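Local atomic coordinates of 3-polyprenyl-4-hydroxybenzoate decarboxylase and related decarboxylases (Pelotomaculum thermopropionicum, PDB entry 6H6X), a protein that binds prenylated FMN with manganese and potassium and, as a UbiD-family enzyme, probably catalyses the reversible decarboxylation of aromatic acids such as furandicarboxylic acid. Residues E178-V192 with G237-R251. The protein carries 8 engineered substitutions. Numbering follows the deposited sequence.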
# COMPACT_ATOMS: atom_id res chain seq x y z
N GLU B 178 9.33 40.74 -21.91
CA GLU B 178 10.73 41.13 -21.78
C GLU B 178 11.46 41.38 -23.11
O GLU B 178 12.39 42.18 -23.13
CB GLU B 178 11.50 40.32 -20.71
CG GLU B 178 12.12 38.98 -21.05
CD GLU B 178 12.83 38.38 -19.82
OE1 GLU B 178 13.14 39.10 -18.83
OE2 GLU B 178 13.09 37.16 -19.85
N ARG B 179 10.98 40.83 -24.23
CA ARG B 179 11.42 41.31 -25.57
C ARG B 179 11.05 42.75 -25.86
O ARG B 179 11.78 43.44 -26.55
CB ARG B 179 10.90 40.44 -26.71
CG ARG B 179 11.72 39.19 -26.89
CD ARG B 179 11.14 38.29 -27.98
NE ARG B 179 11.12 36.91 -27.48
CZ ARG B 179 10.04 36.22 -27.10
NH1 ARG B 179 8.80 36.72 -27.20
NH2 ARG B 179 10.21 34.98 -26.65
N ALA B 180 9.91 43.21 -25.34
CA ALA B 180 9.54 44.64 -25.41
C ALA B 180 10.17 45.52 -24.31
O ALA B 180 9.86 46.71 -24.24
CB ALA B 180 8.02 44.77 -25.40
N GLY B 181 11.01 44.96 -23.45
CA GLY B 181 11.60 45.68 -22.32
C GLY B 181 10.64 46.17 -21.24
O GLY B 181 10.99 47.08 -20.49
N ARG B 182 9.46 45.55 -21.14
CA ARG B 182 8.38 45.96 -20.22
C ARG B 182 8.17 44.93 -19.08
O ARG B 182 8.46 43.76 -19.24
CB ARG B 182 7.08 46.08 -21.01
CG ARG B 182 6.94 47.28 -21.94
CD ARG B 182 6.02 46.93 -23.12
NE ARG B 182 5.10 48.02 -23.46
CZ ARG B 182 5.32 49.00 -24.34
NH1 ARG B 182 6.47 49.10 -25.00
NH2 ARG B 182 4.37 49.92 -24.55
N PRO B 183 7.68 45.35 -17.91
CA PRO B 183 7.30 44.30 -16.96
C PRO B 183 6.01 43.59 -17.39
O PRO B 183 5.28 44.12 -18.23
CB PRO B 183 7.12 45.05 -15.63
CG PRO B 183 7.14 46.51 -15.95
CD PRO B 183 7.81 46.67 -17.28
N LEU B 184 5.78 42.39 -16.86
CA LEU B 184 4.50 41.69 -17.00
C LEU B 184 3.71 41.85 -15.71
O LEU B 184 4.15 41.39 -14.66
CB LEU B 184 4.72 40.21 -17.28
CG LEU B 184 3.43 39.41 -17.46
CD1 LEU B 184 2.77 39.74 -18.79
CD2 LEU B 184 3.75 37.94 -17.37
N GLU B 185 2.57 42.52 -15.80
CA GLU B 185 1.67 42.71 -14.67
C GLU B 185 0.99 41.39 -14.29
O GLU B 185 0.55 40.65 -15.16
CB GLU B 185 0.58 43.73 -15.02
CG GLU B 185 1.10 45.15 -15.22
CD GLU B 185 -0.01 46.19 -15.36
OE1 GLU B 185 -1.19 45.85 -15.63
OE2 GLU B 185 0.32 47.39 -15.20
N ILE B 186 0.93 41.10 -12.99
CA ILE B 186 0.31 39.87 -12.48
C ILE B 186 -0.46 40.14 -11.24
O ILE B 186 -0.22 41.12 -10.54
CB ILE B 186 1.34 38.76 -12.16
CG1 ILE B 186 2.21 39.11 -10.95
CG2 ILE B 186 2.21 38.46 -13.38
CD1 ILE B 186 3.14 38.00 -10.55
N ALA B 187 -1.36 39.23 -10.94
CA ALA B 187 -1.93 39.16 -9.62
C ALA B 187 -1.88 37.75 -9.01
O ALA B 187 -2.00 36.75 -9.71
CB ALA B 187 -3.37 39.67 -9.68
N LEU B 188 -1.70 37.72 -7.71
CA LEU B 188 -1.61 36.49 -6.96
C LEU B 188 -2.77 36.43 -6.02
O LEU B 188 -2.95 37.34 -5.24
CB LEU B 188 -0.33 36.50 -6.13
CG LEU B 188 0.94 36.58 -6.97
CD1 LEU B 188 2.09 36.84 -6.02
CD2 LEU B 188 1.17 35.29 -7.70
N ALA B 189 -3.57 35.37 -6.08
CA ALA B 189 -4.67 35.20 -5.10
C ALA B 189 -4.52 33.97 -4.26
O ALA B 189 -4.27 32.92 -4.79
CB ALA B 189 -5.97 35.15 -5.85
N ILE B 190 -4.72 34.11 -2.96
CA ILE B 190 -4.49 33.09 -1.96
C ILE B 190 -5.75 32.92 -1.16
O ILE B 190 -6.36 33.88 -0.73
CB ILE B 190 -3.36 33.50 -1.03
CG1 ILE B 190 -2.04 33.65 -1.78
CG2 ILE B 190 -3.18 32.45 0.08
CD1 ILE B 190 -0.95 34.34 -0.96
N GLY B 191 -6.20 31.69 -0.99
CA GLY B 191 -7.38 31.44 -0.18
C GLY B 191 -8.58 31.47 -1.08
O GLY B 191 -9.46 32.36 -0.99
N VAL B 192 -8.63 30.47 -1.95
CA VAL B 192 -9.76 30.29 -2.84
C VAL B 192 -10.35 28.92 -2.68
O VAL B 192 -9.82 28.02 -2.02
CB VAL B 192 -9.37 30.55 -4.30
CG1 VAL B 192 -8.91 31.98 -4.50
CG2 VAL B 192 -8.27 29.59 -4.78
N GLY B 237 -14.01 37.05 -3.82
CA GLY B 237 -14.06 36.38 -2.54
C GLY B 237 -12.73 35.81 -2.00
O GLY B 237 -12.76 35.16 -1.00
N ALA B 238 -11.59 36.06 -2.64
CA ALA B 238 -10.31 35.53 -2.16
C ALA B 238 -9.99 36.08 -0.76
O ALA B 238 -10.57 37.04 -0.37
CB ALA B 238 -9.18 35.87 -3.13
N GLU B 239 -9.06 35.46 -0.04
CA GLU B 239 -8.66 35.94 1.28
C GLU B 239 -7.65 37.01 1.14
O GLU B 239 -7.71 38.00 1.83
CB GLU B 239 -8.10 34.77 2.14
CG GLU B 239 -9.12 33.70 2.50
CD GLU B 239 -10.15 34.19 3.57
OE1 GLU B 239 -9.76 34.96 4.46
OE2 GLU B 239 -11.34 33.78 3.56
N ILE B 240 -6.69 36.81 0.23
CA ILE B 240 -5.59 37.72 0.06
C ILE B 240 -5.23 37.83 -1.43
O ILE B 240 -5.23 36.81 -2.12
CB ILE B 240 -4.33 37.18 0.81
CG1 ILE B 240 -4.53 37.17 2.34
CG2 ILE B 240 -3.11 38.02 0.52
CD1 ILE B 240 -3.97 35.97 3.05
N VAL B 241 -4.88 39.04 -1.89
CA VAL B 241 -4.38 39.29 -3.23
C VAL B 241 -3.13 40.10 -3.15
O VAL B 241 -3.08 41.09 -2.43
CB VAL B 241 -5.40 40.02 -4.13
CG1 VAL B 241 -4.74 40.64 -5.37
CG2 VAL B 241 -6.54 39.10 -4.51
N ILE B 242 -2.12 39.68 -3.90
CA ILE B 242 -0.86 40.38 -3.97
C ILE B 242 -0.72 40.73 -5.43
O ILE B 242 -0.68 39.86 -6.29
CB ILE B 242 0.31 39.51 -3.45
CG1 ILE B 242 0.11 39.20 -1.96
CG2 ILE B 242 1.64 40.19 -3.67
CD1 ILE B 242 0.99 38.04 -1.52
N GLU B 243 -0.63 42.03 -5.69
CA GLU B 243 -0.48 42.61 -7.02
C GLU B 243 0.97 42.94 -7.28
O GLU B 243 1.68 43.36 -6.39
CB GLU B 243 -1.32 43.88 -7.12
CG GLU B 243 -2.79 43.71 -6.71
CD GLU B 243 -3.62 44.97 -6.84
OE1 GLU B 243 -3.09 45.99 -7.34
OE2 GLU B 243 -4.83 44.93 -6.44
N GLY B 244 1.43 42.75 -8.51
CA GLY B 244 2.78 43.11 -8.82
C GLY B 244 3.17 42.92 -10.25
O GLY B 244 2.33 42.84 -11.16
N LYS B 245 4.47 42.82 -10.47
CA LYS B 245 4.97 42.64 -11.82
C LYS B 245 6.26 41.85 -11.84
O LYS B 245 7.06 41.95 -10.92
CB LYS B 245 5.12 44.00 -12.49
CG LYS B 245 6.03 44.96 -11.75
CD LYS B 245 5.77 46.42 -12.14
CE LYS B 245 6.37 47.39 -11.11
NZ LYS B 245 6.42 48.81 -11.56
N ILE B 246 6.42 41.04 -12.87
CA ILE B 246 7.65 40.30 -13.05
C ILE B 246 8.59 41.25 -13.83
O ILE B 246 8.22 41.75 -14.88
CB ILE B 246 7.45 38.97 -13.80
CG1 ILE B 246 6.28 38.15 -13.22
CG2 ILE B 246 8.73 38.14 -13.73
CD1 ILE B 246 5.95 36.96 -14.11
N LEU B 247 9.78 41.49 -13.30
CA LEU B 247 10.66 42.54 -13.82
C LEU B 247 11.41 42.06 -15.05
O LEU B 247 11.96 40.95 -15.04
CB LEU B 247 11.67 42.97 -12.75
CG LEU B 247 11.07 43.54 -11.46
CD1 LEU B 247 12.15 43.89 -10.44
CD2 LEU B 247 10.18 44.74 -11.73
N PRO B 248 11.44 42.89 -16.10
CA PRO B 248 12.14 42.44 -17.33
C PRO B 248 13.66 42.32 -17.12
O PRO B 248 14.25 43.18 -16.47
CB PRO B 248 11.79 43.53 -18.35
CG PRO B 248 11.58 44.76 -17.53
CD PRO B 248 11.13 44.34 -16.15
N GLY B 249 14.27 41.24 -17.59
CA GLY B 249 15.72 41.06 -17.51
C GLY B 249 16.29 40.63 -16.16
O GLY B 249 17.27 39.88 -16.13
N VAL B 250 15.69 41.05 -15.05
CA VAL B 250 16.27 40.74 -13.75
C VAL B 250 16.23 39.22 -13.50
O VAL B 250 15.25 38.52 -13.83
CB VAL B 250 15.54 41.47 -12.60
CG1 VAL B 250 16.15 41.09 -11.25
CG2 VAL B 250 15.62 42.97 -12.81
N ARG B 251 17.33 38.74 -12.94
CA ARG B 251 17.49 37.34 -12.51
C ARG B 251 18.17 37.36 -11.17
O ARG B 251 19.23 37.97 -11.02
CB ARG B 251 18.34 36.55 -13.50
CG ARG B 251 17.71 36.40 -14.88
CD ARG B 251 16.46 35.52 -14.80
NE ARG B 251 15.92 35.25 -16.13
CZ ARG B 251 15.09 36.06 -16.79
NH1 ARG B 251 14.66 37.20 -16.26
NH2 ARG B 251 14.69 35.72 -18.02
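Glu-178, in the last turn of helix 169-179, reaches across to the chain that follows strand 240-246. Its CB rests on CB of Pro-248 at 4.0 Å. CG lies between the backbone N and the carbonyl carbon (chi1 85°), and the chain then runs extended, bringing the carboxylate alongside the turn at Gly-249. There OE1 accepts a nearly straight bond of 2.7 Å from Gly-249 N, the donor coming in nearly in line with the CD-OE1 bond, while OE2 offers its syn lone pair to Arg-251 NH2 at 2.8 Å. Carboxylate and guanidinium are almost coplanar, 17° apart; Arg-251 NH1 also bonds to Val-250 O, from above the carbonyl plane, and these two bonds limit the turning of the guanidinium. With an alanine here, Gly-249 N would probably lose its acceptor and the Arg-251 charge this carboxylate mate. After a Schellman motif at Gly-181, Pro-183 sets its CB against Pro-248 CD and lies beside the aliphatic part of Lys-245. From there strands 184-190 and 240-246 pair antiparallel in the Rift-related domain, between strands 130-139 and 264-280 of its antiparallel sheet. Ile-246 CD1 touches Leu-184 CD2 at 4.1 Å and its CG1 meets Ile-186 CG2, the two isoleucines crossing at about a right angle; Leu-170, Phe-173 and Ala-177 of helix 169-179 pack on Leu-184, and Phe-174 on Ile-246. Farther along, Leu-188 CB packs on Ile-242 CB. A classic beta bulge ends the ladder: Ile-190 O accepts from both Ile-240 N and Glu-239 N, and the Glu-239 carboxylate leads away, OE2 to a salt bridge with Arg-6 and OE1 to a hydrogen bond from Val-285 N.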